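Local coordinates for protein N-acetylgalactosaminyltransferase 7 (Homo sapiens, PDB 6IWR) that belongs to the glycosyltransferases, joining a catalytic domain of the GT-A type, modelled with manganese(II), to a ricin-type beta-trefoil lectin domain, at residues V154-G159 with E215-L220; I171-R176 with C244-N249; A252-P257 with P374-G379; R478-A483 with N553-T558; F576-D581 with T585-E590. One frame throughout, in Å; residues are numbered along the deposited sequence.

Contacts 1, 2 and 3 belong to the glycosyltransferase domain, contacts 4 and 5 to the lectin domain. The first three reach one mixed sheet. Contacts 2 and 3 are joined directly in it, since strands 244-246 and 376-382 are neighbours: Glu245 N lies 2.9 Å from Gly379 O, and the contact centres are 11 Å apart. Contact 1 is nearest the metal, with the side chain of Leu220 about 7 Å from manganese; its centre is 24 Å from that of contact 2. Some 57 Å separates the centres of contacts 3 and 4. Contacts 4 and 5, only 8 Å apart between centres, share a strand pairing, with Arg478 O 2.9 Å from Glu590 N.

Contact 1. Residues V154-G159 with E215-L220; sequences VFHNEG and ERREGL
The guanidinium of Arg217 lies flat over one face of the His156 imidazole, the two centres 3.5 Å apart and the planes inclined by only 12°. Arg217 CZ sits above His156 CG at 3.6 Å, while Arg217 NH1 reaches the far rim of the ring, 3.2 Å from His156 NE2. That last pair is poorly aligned for a hydrogen bond, so the contact is a stack, which suits a planar ring and a long chain with a planar end. The Arg217 chain bends at chi2 (114°), which turns its end back toward the histidine although its CB starts off to one side. Apart from the stack, Val154 CG1 meets Leu220 CD1 at 4.2 Å, an apolar touch between strand and helix.

Asp187 organises the second shell. Its backbone O is hydrogen-bonded to His156 ND1, which helps fix the turn of the ring, and its carboxylate takes the backbone N of Glu218 and forms a long, weak ion pair with Arg217 NE. The backbone N of Gly219 bonds weakly to the same carboxylate; at this residue's backbone angles a CB would be jammed against the preceding carbonyl, so glycine suits the place. Val154 lies near the end of strand 149-155, which runs parallel to both strand 179-186 and strand 236-240, and its side chain also packs on Ile185 of the former and on Ala223 of helix 219-230.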
# COMPACT_ATOMS: atom_id res chain seq x y z
N VAL A 154 13.00 19.26 18.42
CA VAL A 154 13.83 18.09 18.25
C VAL A 154 13.83 17.73 16.77
O VAL A 154 12.77 17.68 16.14
CB VAL A 154 13.31 16.93 19.11
CG1 VAL A 154 14.06 15.63 18.80
CG2 VAL A 154 13.39 17.30 20.59
N PHE A 155 15.00 17.53 16.19
CA PHE A 155 15.03 17.16 14.79
C PHE A 155 16.01 16.02 14.56
O PHE A 155 16.94 15.80 15.34
CB PHE A 155 15.36 18.37 13.89
CG PHE A 155 16.78 18.82 13.98
CD1 PHE A 155 17.75 18.29 13.13
CD2 PHE A 155 17.15 19.80 14.88
CE1 PHE A 155 19.06 18.71 13.18
CE2 PHE A 155 18.48 20.23 14.95
CZ PHE A 155 19.44 19.67 14.11
N HIS A 156 15.75 15.28 13.48
CA HIS A 156 16.66 14.24 13.00
C HIS A 156 16.62 14.29 11.48
O HIS A 156 15.59 13.98 10.88
CB HIS A 156 16.25 12.86 13.53
CG HIS A 156 17.03 11.72 12.93
ND1 HIS A 156 18.26 11.32 13.41
CD2 HIS A 156 16.74 10.90 11.89
CE1 HIS A 156 18.70 10.31 12.68
NE2 HIS A 156 17.80 10.04 11.75
N ASN A 157 17.73 14.69 10.86
CA ASN A 157 17.90 14.62 9.41
C ASN A 157 16.87 15.45 8.66
O ASN A 157 16.64 15.23 7.47
CB ASN A 157 17.87 13.18 8.92
CG ASN A 157 19.21 12.49 9.12
OD1 ASN A 157 20.20 13.12 9.52
ND2 ASN A 157 19.25 11.19 8.82
N GLU A 158 16.28 16.44 9.32
CA GLU A 158 15.27 17.29 8.69
C GLU A 158 15.85 18.05 7.50
O GLU A 158 17.03 18.39 7.46
CB GLU A 158 14.72 18.27 9.72
CG GLU A 158 13.51 19.05 9.25
CD GLU A 158 12.24 18.19 9.20
OE1 GLU A 158 12.18 17.13 9.88
OE2 GLU A 158 11.30 18.59 8.47
N GLY A 159 14.99 18.29 6.51
CA GLY A 159 15.38 19.13 5.40
C GLY A 159 15.64 20.56 5.85
O GLY A 159 14.94 21.09 6.72
N GLU A 215 24.86 12.65 21.62
CA GLU A 215 26.00 11.81 21.28
C GLU A 215 25.55 10.49 20.65
O GLU A 215 26.30 9.89 19.87
CB GLU A 215 26.84 11.55 22.53
CG GLU A 215 27.46 12.81 23.12
CD GLU A 215 27.73 12.68 24.62
OE1 GLU A 215 27.21 11.71 25.23
OE2 GLU A 215 28.44 13.55 25.18
N ARG A 216 24.34 10.04 20.96
CA ARG A 216 23.76 8.86 20.35
C ARG A 216 22.32 9.17 19.98
O ARG A 216 21.71 10.10 20.51
CB ARG A 216 23.80 7.62 21.29
CG ARG A 216 23.60 7.89 22.79
CD ARG A 216 22.29 7.27 23.35
NE ARG A 216 22.40 5.86 23.73
CZ ARG A 216 21.37 5.02 23.88
NH1 ARG A 216 20.11 5.41 23.69
NH2 ARG A 216 21.61 3.75 24.22
N ARG A 217 21.77 8.41 19.05
CA ARG A 217 20.37 8.62 18.71
C ARG A 217 19.51 8.19 19.89
O ARG A 217 19.27 7.00 20.09
CB ARG A 217 19.98 7.84 17.47
CG ARG A 217 18.51 7.92 17.18
CD ARG A 217 18.28 8.66 15.90
NE ARG A 217 16.89 9.11 15.77
CZ ARG A 217 16.07 8.76 14.79
NH1 ARG A 217 16.50 7.93 13.83
NH2 ARG A 217 14.84 9.23 14.75
N GLU A 218 19.03 9.16 20.67
CA GLU A 218 18.21 8.91 21.84
C GLU A 218 16.75 8.62 21.50
O GLU A 218 15.99 8.20 22.37
CB GLU A 218 18.26 10.11 22.80
CG GLU A 218 19.65 10.43 23.35
CD GLU A 218 20.16 9.37 24.30
OE1 GLU A 218 19.35 8.57 24.81
OE2 GLU A 218 21.38 9.34 24.55
N GLY A 219 16.34 8.86 20.26
CA GLY A 219 14.95 8.71 19.89
C GLY A 219 14.12 9.91 20.32
O GLY A 219 14.53 10.77 21.10
N LEU A 220 12.89 9.94 19.79
CA LEU A 220 12.07 11.14 19.87
C LEU A 220 11.68 11.48 21.31
O LEU A 220 11.74 12.65 21.72
CB LEU A 220 10.82 10.93 19.04
CG LEU A 220 9.93 12.15 19.04
CD1 LEU A 220 10.60 13.26 18.24
CD2 LEU A 220 8.58 11.78 18.47

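Contact 2. Residues I171-R176 with C244-N249; sequences IKRTPR and CEVAVN
Arg173 sends CG away from its own carbonyl carbon and beside the backbone N (chi1 -49°), and from CG to NE the chain runs extended, so that it passes along the backbone of Val246, Ala247 and Val248. Its CB meets Val246 CG1 at 4.0 Å. Farther out, Arg173 CD lies 3.2 Å from Val246 O and 3.7 Å from Ala247 O. At the end of the chain Arg173 NH2 donates to Val246 O, a weak bond of 3.1 Å with an N-H...O angle of 125°, while Val248 CG1 approaches Arg173 NE at 4.1 Å. An arginine suits this place because its methylenes can lie against valines and carbonyls while its charge is carried beyond them. The main partner of that charge is Glu81, in a salt bridge with NH1.

Helix 160-173 connects the parallel strands 149-155 and 179-186 of the GT-A domain, a beta-alpha-beta crossover, and Arg173 lies in its last turn. Strand 244-246 pairs antiparallel with strand 376-382 of the same sheet. The helix touches this strand at an earlier turn too, where Ser169 OG is hydrogen-bonded to Val246 N. Glu245, whose OE1 is 5.2 Å from Arg173 NH2, is engaged instead by a salt bridge to Arg127. Beyond the strand, a water accepts from Asn249 N at 2.7 Å and donates weakly to Arg173 O.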
# COMPACT_ATOMS: atom_id res chain seq x y z
N ILE A 171 10.10 32.90 15.09
CA ILE A 171 10.64 34.25 15.21
C ILE A 171 9.65 35.27 14.64
O ILE A 171 9.42 36.33 15.24
CB ILE A 171 12.01 34.30 14.50
CG1 ILE A 171 12.97 33.29 15.14
CG2 ILE A 171 12.59 35.70 14.54
CD1 ILE A 171 14.08 33.92 15.95
N LYS A 172 9.01 34.96 13.52
CA LYS A 172 8.19 35.99 12.88
C LYS A 172 6.94 36.33 13.68
O LYS A 172 6.56 37.49 13.76
CB LYS A 172 7.81 35.58 11.46
CG LYS A 172 7.32 36.75 10.65
CD LYS A 172 7.20 36.40 9.17
CE LYS A 172 6.72 37.58 8.36
NZ LYS A 172 6.31 37.15 6.99
N ARG A 173 6.27 35.34 14.25
CA ARG A 173 4.93 35.59 14.78
C ARG A 173 4.88 35.56 16.30
O ARG A 173 3.79 35.53 16.88
CB ARG A 173 3.95 34.60 14.18
CG ARG A 173 4.10 34.51 12.69
CD ARG A 173 3.01 33.71 12.07
NE ARG A 173 3.01 33.92 10.63
CZ ARG A 173 3.57 33.10 9.74
NH1 ARG A 173 3.51 33.41 8.46
NH2 ARG A 173 4.16 31.98 10.13
N THR A 174 6.02 35.60 16.95
CA THR A 174 6.02 35.52 18.39
C THR A 174 6.57 36.81 18.96
O THR A 174 7.68 37.22 18.61
CB THR A 174 6.84 34.32 18.86
OG1 THR A 174 6.30 33.15 18.27
CG2 THR A 174 6.73 34.15 20.33
N PRO A 175 5.82 37.46 19.85
CA PRO A 175 6.34 38.66 20.53
C PRO A 175 7.72 38.41 21.11
O PRO A 175 7.93 37.47 21.88
CB PRO A 175 5.31 38.91 21.63
CG PRO A 175 4.13 38.08 21.26
CD PRO A 175 4.62 36.92 20.49
N ARG A 176 8.67 39.28 20.75
CA ARG A 176 10.06 39.09 21.15
C ARG A 176 10.19 38.87 22.65
O ARG A 176 10.96 38.01 23.09
CB ARG A 176 10.88 40.30 20.71
CG ARG A 176 10.66 40.68 19.25
CD ARG A 176 11.61 41.78 18.80
NE ARG A 176 11.18 43.09 19.29
CZ ARG A 176 10.56 43.99 18.53
NH1 ARG A 176 10.31 43.69 17.26
NH2 ARG A 176 10.20 45.17 19.03
N CYS A 244 6.95 22.58 11.20
CA CYS A 244 5.76 23.31 11.63
C CYS A 244 5.81 24.76 11.16
O CYS A 244 6.88 25.33 10.93
CB CYS A 244 5.62 23.28 13.16
SG CYS A 244 5.40 21.63 13.78
N GLU A 245 4.61 25.35 11.03
CA GLU A 245 4.45 26.78 10.75
C GLU A 245 3.38 27.32 11.68
O GLU A 245 2.19 26.99 11.56
CB GLU A 245 4.11 27.06 9.29
CG GLU A 245 5.27 26.85 8.35
CD GLU A 245 4.90 27.08 6.88
OE1 GLU A 245 4.57 28.23 6.53
OE2 GLU A 245 4.93 26.11 6.09
N VAL A 246 3.79 28.13 12.61
CA VAL A 246 2.91 28.63 13.65
C VAL A 246 2.01 29.73 13.09
O VAL A 246 2.45 30.58 12.32
CB VAL A 246 3.81 29.14 14.79
CG1 VAL A 246 3.99 30.64 14.68
CG2 VAL A 246 3.32 28.67 16.13
N ALA A 247 0.72 29.71 13.47
CA ALA A 247 -0.26 30.71 13.01
C ALA A 247 -0.03 32.08 13.68
O ALA A 247 0.81 32.22 14.58
CB ALA A 247 -1.67 30.24 13.31
N VAL A 248 -0.81 33.10 13.27
CA VAL A 248 -0.58 34.43 13.85
C VAL A 248 -1.33 34.52 15.17
O VAL A 248 -2.44 34.01 15.33
CB VAL A 248 -0.95 35.60 12.90
CG1 VAL A 248 -0.79 35.23 11.43
CG2 VAL A 248 -2.31 36.22 13.22
N ASN A 249 -0.69 35.20 16.13
CA ASN A 249 -1.14 35.26 17.52
C ASN A 249 -1.42 33.86 18.06
O ASN A 249 -2.50 33.58 18.59
CB ASN A 249 -2.36 36.15 17.67
CG ASN A 249 -2.69 36.40 19.11
OD1 ASN A 249 -1.82 36.30 19.97
ND2 ASN A 249 -3.94 36.71 19.40
O HOH W 1 1.13 37.03 15.49

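Contact 3. Residues A252-P257 with P374-G379; sequences APLVAP and PCSRVG
The first turn of helix 251-260 comes up against the corner at which the chain enters strand 376-382, the CA atoms of Pro253 and Ser376 being 5.6 Å apart. Pro253 packs on the corner: its ring lays CB against Cys375 CB at 3.7 Å and CG near Cys375 O at 3.4 Å. Proline is well placed here, since a residue in the first turn of a helix needs no backbone N-H, and its compact ring lets the backbones come close. On the next residue, Leu254 CB lies 3.3 Å from Ser376 OG, and CD1 of the same leucine is 3.7 Å from that oxygen.

Ser376 holds OG anti to its backbone N (chi1 -172°), beside the leucine methylene, and this buried hydroxyl is satisfied by a hydrogen bond with Trp250 O, just before the helix. A small polar side chain thus both fits under the helix and ties to its start. The disulfide of Cys375 with Cys137 fastens the corner to an earlier part of the chain. Leu254 continues inward onto Ile238 and Pro268, strand residues of the central sheet. A helix packed against a sheet through small and apolar side chains is the layered alpha/beta architecture of GT-A glycosyltransferases.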
# COMPACT_ATOMS: atom_id res chain seq x y z
N ALA A 252 -0.24 34.01 22.79
CA ALA A 252 -1.02 34.43 23.95
C ALA A 252 -2.12 33.43 24.29
O ALA A 252 -2.19 32.98 25.44
CB ALA A 252 -1.59 35.83 23.70
N PRO A 253 -2.98 33.04 23.37
CA PRO A 253 -3.94 31.96 23.66
C PRO A 253 -3.30 30.72 24.28
O PRO A 253 -3.87 30.12 25.20
CB PRO A 253 -4.56 31.64 22.29
CG PRO A 253 -3.95 32.64 21.31
CD PRO A 253 -2.78 33.28 21.93
N LEU A 254 -2.12 30.31 23.79
CA LEU A 254 -1.52 29.07 24.26
C LEU A 254 -0.93 29.20 25.66
O LEU A 254 -1.02 28.27 26.47
CB LEU A 254 -0.44 28.61 23.28
CG LEU A 254 0.19 27.24 23.51
CD1 LEU A 254 -0.68 26.15 22.96
CD2 LEU A 254 1.52 27.18 22.85
N VAL A 255 -0.30 30.34 25.97
CA VAL A 255 0.31 30.48 27.28
C VAL A 255 -0.56 31.18 28.32
O VAL A 255 -0.21 31.21 29.51
CB VAL A 255 1.66 31.20 27.12
CG1 VAL A 255 2.37 31.30 28.45
CG2 VAL A 255 2.52 30.44 26.13
N ALA A 256 -1.69 31.75 27.93
CA ALA A 256 -2.54 32.36 28.94
C ALA A 256 -3.02 31.34 29.96
O ALA A 256 -2.86 31.58 31.17
CB ALA A 256 -3.72 33.09 28.26
N PRO A 257 -3.58 30.20 29.58
CA PRO A 257 -4.08 29.28 30.61
C PRO A 257 -3.00 28.82 31.58
O PRO A 257 -3.25 28.77 32.79
CB PRO A 257 -4.70 28.13 29.81
CG PRO A 257 -4.49 28.45 28.37
CD PRO A 257 -3.92 29.80 28.21
N PRO A 374 -8.36 26.65 20.87
CA PRO A 374 -8.79 26.97 19.50
C PRO A 374 -8.12 28.18 18.91
O PRO A 374 -8.07 28.32 17.68
CB PRO A 374 -10.30 27.22 19.67
CG PRO A 374 -10.66 26.33 20.77
CD PRO A 374 -9.52 26.48 21.75
N CYS A 375 -7.68 29.11 19.73
CA CYS A 375 -7.12 30.31 19.16
C CYS A 375 -5.63 30.20 18.93
O CYS A 375 -5.03 31.14 18.40
CB CYS A 375 -7.46 31.53 20.04
SG CYS A 375 -9.21 32.03 19.93
N SER A 376 -5.01 29.08 19.31
CA SER A 376 -3.61 28.82 19.03
C SER A 376 -3.55 27.69 18.01
O SER A 376 -4.03 26.59 18.27
CB SER A 376 -2.85 28.48 20.31
OG SER A 376 -1.44 28.40 20.11
N ARG A 377 -2.99 27.98 16.84
CA ARG A 377 -2.98 27.04 15.72
C ARG A 377 -1.56 26.89 15.21
O ARG A 377 -0.80 27.86 15.18
CB ARG A 377 -3.90 27.49 14.59
CG ARG A 377 -5.32 27.67 15.04
CD ARG A 377 -6.25 27.83 13.85
NE ARG A 377 -6.70 26.57 13.28
CZ ARG A 377 -7.95 26.12 13.35
NH1 ARG A 377 -8.88 26.82 13.98
NH2 ARG A 377 -8.27 24.97 12.76
N VAL A 378 -1.21 25.66 14.85
CA VAL A 378 0.10 25.37 14.31
C VAL A 378 -0.06 24.37 13.19
O VAL A 378 -0.83 23.41 13.31
CB VAL A 378 1.06 24.81 15.37
CG1 VAL A 378 2.44 24.61 14.75
CG2 VAL A 378 1.10 25.74 16.58
N GLY A 379 0.62 24.64 12.08
CA GLY A 379 0.62 23.73 10.96
C GLY A 379 1.77 22.75 11.06
O GLY A 379 2.89 23.10 11.44

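Contact 4. Residues R478-A483 with N553-T558; sequences RGFETA and NLHRFT
Just ahead of His555, which meets Phe480 across the contact, Asn553 places its backbone O over one face of the imidazole. Over the opposite face, toward its rim, comes Phe480 CE1. The two rings meet obliquely, with centroids 4.2 Å apart and planes at 32°, and the closest approach is Phe480 CE1 to His555 NE2 at 3.5 Å. Two flat aromatic groups suit this place, able to meet with broad contact. With chi1 at -178°, the Phe480 ring points away from the backbone N and out from the type II turn Gly479-Thr482; the Glu481 side chain covers its other face. Threonine suits the end of that turn, Thr482 OG1 adding to the bond from Thr482 N: both reach Gly479 O from one face of its plane, at 2.9 and 2.7 Å. Arg478 NH2 adds a 3.2 Å bond to Thr482 O, on a lone pair in the carbonyl plane.

His555 takes the positive phi of the first position in a G1 bulge, and Arg556 the second, both facing Phe551 in the beta-trefoil hairpin of strands 548-551 and 556-559. The backbone of His555 bonds to Trp589 and that of Phe480 to Lys588. Farther on, Phe557 is buried, stacking on Tyr550.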
# COMPACT_ATOMS: atom_id res chain seq x y z
N ARG A 478 -3.32 -22.58 13.38
CA ARG A 478 -2.46 -23.52 12.70
C ARG A 478 -3.25 -24.77 12.35
O ARG A 478 -4.13 -25.21 13.09
CB ARG A 478 -1.27 -23.88 13.59
CG ARG A 478 -0.37 -24.97 13.04
CD ARG A 478 0.59 -25.41 14.11
NE ARG A 478 1.60 -24.39 14.32
CZ ARG A 478 2.83 -24.39 13.80
NH1 ARG A 478 3.67 -23.39 14.05
NH2 ARG A 478 3.21 -25.38 13.00
N GLY A 479 -2.94 -25.35 11.19
CA GLY A 479 -3.57 -26.60 10.80
C GLY A 479 -3.07 -27.75 11.66
O GLY A 479 -1.85 -27.97 11.78
N PHE A 480 -4.00 -28.48 12.28
CA PHE A 480 -3.66 -29.51 13.25
C PHE A 480 -2.62 -30.47 12.69
O PHE A 480 -2.84 -31.10 11.65
CB PHE A 480 -4.92 -30.29 13.66
CG PHE A 480 -4.69 -31.36 14.71
CD1 PHE A 480 -4.27 -31.01 15.99
CD2 PHE A 480 -4.90 -32.72 14.41
CE1 PHE A 480 -4.05 -32.00 16.97
CE2 PHE A 480 -4.68 -33.72 15.38
CZ PHE A 480 -4.26 -33.35 16.66
N GLU A 481 -1.48 -30.57 13.37
CA GLU A 481 -0.41 -31.48 12.96
C GLU A 481 0.09 -31.13 11.56
O GLU A 481 0.46 -32.02 10.78
CB GLU A 481 -0.88 -32.94 13.02
CG GLU A 481 -1.70 -33.28 14.27
CD GLU A 481 -1.75 -34.78 14.61
OE1 GLU A 481 -1.38 -35.13 15.76
OE2 GLU A 481 -2.18 -35.58 13.73
N THR A 482 0.04 -29.84 11.21
CA THR A 482 0.62 -29.31 9.99
C THR A 482 1.48 -28.11 10.33
O THR A 482 1.54 -27.64 11.48
CB THR A 482 -0.43 -28.85 8.96
OG1 THR A 482 -0.74 -27.47 9.19
CG2 THR A 482 -1.70 -29.69 8.99
N ALA A 483 2.13 -27.58 9.31
CA ALA A 483 2.95 -26.39 9.43
C ALA A 483 2.35 -25.24 8.63
O ALA A 483 3.06 -24.35 8.17
CB ALA A 483 4.37 -26.70 8.98
N ASN A 553 -10.76 -28.35 22.19
CA ASN A 553 -10.57 -29.80 22.23
C ASN A 553 -10.98 -30.47 20.91
O ASN A 553 -10.26 -31.33 20.39
CB ASN A 553 -11.34 -30.39 23.41
CG ASN A 553 -10.85 -31.77 23.80
OD1 ASN A 553 -11.44 -32.77 23.39
ND2 ASN A 553 -9.77 -31.84 24.58
N LEU A 554 -12.14 -30.09 20.37
CA LEU A 554 -12.61 -30.50 19.04
C LEU A 554 -11.73 -30.02 17.88
O LEU A 554 -11.96 -30.45 16.75
CB LEU A 554 -14.03 -29.99 18.82
CG LEU A 554 -15.16 -30.91 18.37
CD1 LEU A 554 -16.11 -30.23 17.41
CD2 LEU A 554 -14.59 -32.21 17.80
N HIS A 555 -10.77 -29.11 18.12
CA HIS A 555 -9.97 -28.55 17.03
C HIS A 555 -10.86 -27.97 15.93
O HIS A 555 -10.57 -28.12 14.75
CB HIS A 555 -9.03 -29.60 16.43
CG HIS A 555 -8.10 -30.23 17.43
ND1 HIS A 555 -7.13 -29.52 18.10
CD2 HIS A 555 -7.99 -31.51 17.87
CE1 HIS A 555 -6.46 -30.32 18.91
NE2 HIS A 555 -6.96 -31.53 18.78
N ARG A 556 -11.98 -27.34 16.28
CA ARG A 556 -12.96 -26.93 15.29
C ARG A 556 -13.32 -25.45 15.42
O ARG A 556 -13.54 -24.93 16.53
CB ARG A 556 -14.23 -27.77 15.37
CG ARG A 556 -15.24 -27.29 14.36
CD ARG A 556 -16.55 -27.92 14.58
NE ARG A 556 -16.45 -29.34 14.32
CZ ARG A 556 -17.40 -30.22 14.60
NH1 ARG A 556 -18.54 -29.80 15.17
NH2 ARG A 556 -17.22 -31.50 14.31
N PHE A 557 -13.34 -24.77 14.28
CA PHE A 557 -13.89 -23.44 14.10
C PHE A 557 -15.15 -23.60 13.27
O PHE A 557 -15.09 -24.06 12.13
CB PHE A 557 -12.91 -22.52 13.36
CG PHE A 557 -11.85 -21.94 14.23
CD1 PHE A 557 -12.11 -20.82 15.00
CD2 PHE A 557 -10.60 -22.52 14.31
CE1 PHE A 557 -11.13 -20.29 15.81
CE2 PHE A 557 -9.62 -21.98 15.12
CZ PHE A 557 -9.89 -20.86 15.87
N THR A 558 -16.28 -23.22 13.83
CA THR A 558 -17.54 -23.42 13.13
C THR A 558 -18.21 -22.07 12.89
O THR A 558 -18.19 -21.20 13.76
CB THR A 558 -18.43 -24.41 13.89
OG1 THR A 558 -19.78 -23.95 13.86
CG2 THR A 558 -17.96 -24.62 15.30

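Contact 5. Residues F576-D581 with T585-E590; sequences FISNCD and TTQKWE
Gln587 makes this a polar contact near the surface of the lectin domain, its side chain reaching from just before strand 589-592 to the backbone of Ser578-Asp581, with only three residues between the segments. Its CG stands anti to the carbonyl carbon (chi1 -74°) and the chain is extended beyond, which brings the amide in among Ser578 OG, Asn579 O and the N and O of Asp581. Gln587 CD lies 3.7 Å from Asp581 N and 3.9 Å from Asp581 O. Which end of the amide faces which of these atoms is doubtful in the model, but glutamine suits a place lined by both backbone donors and acceptors.

Gln587, Lys588 and Trp589 form the QxW signature of ricin-type beta-trefoils. In it the tryptophan is buried, here with NE1 bonded to Leu566 O and a cation-pi contact with Arg568, while the glutamine turns to the loop after strand 575-578. A short 3-10 turn precedes the motif, closed by Lys588 N to Thr585 O at 2.9 Å. The loop has supports of its own: Ser578 OG is bonded to Asp567 OD2, Asp581 OD1 to Ser583 N, and Cys580 is linked by a disulfide to Cys565, on which Gln587 also packs.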
# COMPACT_ATOMS: atom_id res chain seq x y z
N PHE A 576 -11.29 -21.86 3.38
CA PHE A 576 -12.71 -21.68 3.08
C PHE A 576 -13.51 -22.35 4.18
O PHE A 576 -12.95 -22.92 5.12
CB PHE A 576 -13.03 -22.25 1.69
CG PHE A 576 -12.56 -23.65 1.50
CD1 PHE A 576 -13.34 -24.72 1.93
CD2 PHE A 576 -11.32 -23.92 0.93
CE1 PHE A 576 -12.92 -26.04 1.78
CE2 PHE A 576 -10.88 -25.25 0.78
CZ PHE A 576 -11.69 -26.30 1.21
N ILE A 577 -14.84 -22.27 4.08
CA ILE A 577 -15.75 -23.02 4.95
C ILE A 577 -16.54 -24.00 4.10
O ILE A 577 -17.05 -23.65 3.03
CB ILE A 577 -16.70 -22.10 5.75
CG1 ILE A 577 -17.55 -21.24 4.82
CG2 ILE A 577 -15.96 -21.23 6.72
CD1 ILE A 577 -18.62 -20.48 5.55
N SER A 578 -16.65 -25.24 4.58
CA SER A 578 -17.39 -26.28 3.89
C SER A 578 -18.20 -27.05 4.93
O SER A 578 -18.08 -26.81 6.13
CB SER A 578 -16.45 -27.19 3.12
OG SER A 578 -15.38 -27.55 3.96
N ASN A 579 -19.04 -27.99 4.47
CA ASN A 579 -19.94 -28.72 5.36
C ASN A 579 -19.15 -29.58 6.34
O ASN A 579 -18.24 -30.31 5.93
CB ASN A 579 -20.89 -29.60 4.55
CG ASN A 579 -21.99 -28.82 3.92
OD1 ASN A 579 -22.86 -28.31 4.60
ND2 ASN A 579 -21.96 -28.70 2.60
N CYS A 580 -19.48 -29.51 7.62
CA CYS A 580 -18.64 -30.18 8.61
C CYS A 580 -18.56 -31.66 8.31
O CYS A 580 -19.58 -32.32 8.08
CB CYS A 580 -19.14 -29.96 10.04
SG CYS A 580 -18.87 -28.30 10.75
N ASP A 581 -17.33 -32.18 8.30
CA ASP A 581 -17.05 -33.59 8.12
C ASP A 581 -15.94 -34.00 9.08
O ASP A 581 -14.83 -33.47 9.02
CB ASP A 581 -16.65 -33.88 6.67
CG ASP A 581 -16.38 -35.34 6.42
OD1 ASP A 581 -16.16 -36.12 7.39
OD2 ASP A 581 -16.39 -35.72 5.24
N THR A 585 -9.21 -33.98 8.09
CA THR A 585 -8.32 -33.24 8.98
C THR A 585 -8.14 -31.81 8.53
O THR A 585 -7.69 -30.98 9.32
CB THR A 585 -6.94 -33.86 9.07
OG1 THR A 585 -6.47 -34.13 7.75
CG2 THR A 585 -6.97 -35.11 9.91
N THR A 586 -8.43 -31.53 7.27
CA THR A 586 -8.42 -30.17 6.79
C THR A 586 -9.38 -29.28 7.55
O THR A 586 -9.37 -28.06 7.35
CB THR A 586 -8.77 -30.16 5.32
OG1 THR A 586 -9.74 -31.18 5.06
CG2 THR A 586 -7.53 -30.42 4.52
N GLN A 587 -10.24 -29.84 8.39
CA GLN A 587 -11.14 -29.06 9.22
C GLN A 587 -10.70 -29.05 10.67
O GLN A 587 -11.50 -28.70 11.53
CB GLN A 587 -12.56 -29.57 9.09
CG GLN A 587 -13.21 -29.21 7.79
CD GLN A 587 -14.56 -29.87 7.61
OE1 GLN A 587 -15.15 -29.81 6.54
NE2 GLN A 587 -15.04 -30.51 8.67
N LYS A 588 -9.46 -29.42 10.96
CA LYS A 588 -8.97 -29.48 12.33
C LYS A 588 -7.89 -28.42 12.49
O LYS A 588 -6.96 -28.34 11.69
CB LYS A 588 -8.43 -30.87 12.67
CG LYS A 588 -9.50 -31.74 13.35
CD LYS A 588 -9.43 -33.23 13.04
CE LYS A 588 -10.83 -33.72 12.62
NZ LYS A 588 -11.15 -35.11 13.05
N TRP A 589 -8.05 -27.58 13.53
CA TRP A 589 -7.23 -26.40 13.72
C TRP A 589 -6.85 -26.28 15.19
O TRP A 589 -7.61 -26.70 16.06
CB TRP A 589 -7.96 -25.11 13.36
CG TRP A 589 -8.47 -25.08 12.00
CD1 TRP A 589 -9.69 -25.53 11.57
CD2 TRP A 589 -7.80 -24.56 10.85
NE1 TRP A 589 -9.81 -25.33 10.21
CE2 TRP A 589 -8.66 -24.73 9.75
CE3 TRP A 589 -6.55 -23.96 10.65
CZ2 TRP A 589 -8.31 -24.34 8.47
CZ3 TRP A 589 -6.21 -23.56 9.39
CH2 TRP A 589 -7.09 -23.76 8.31
N GLU A 590 -5.68 -25.69 15.45
CA GLU A 590 -5.29 -25.27 16.79
C GLU A 590 -5.13 -23.75 16.83
O GLU A 590 -4.82 -23.11 15.82
CB GLU A 590 -3.99 -25.93 17.27
CG GLU A 590 -3.19 -26.73 16.28
CD GLU A 590 -1.98 -27.40 16.93
OE1 GLU A 590 -1.79 -27.19 18.14
OE2 GLU A 590 -1.22 -28.14 16.26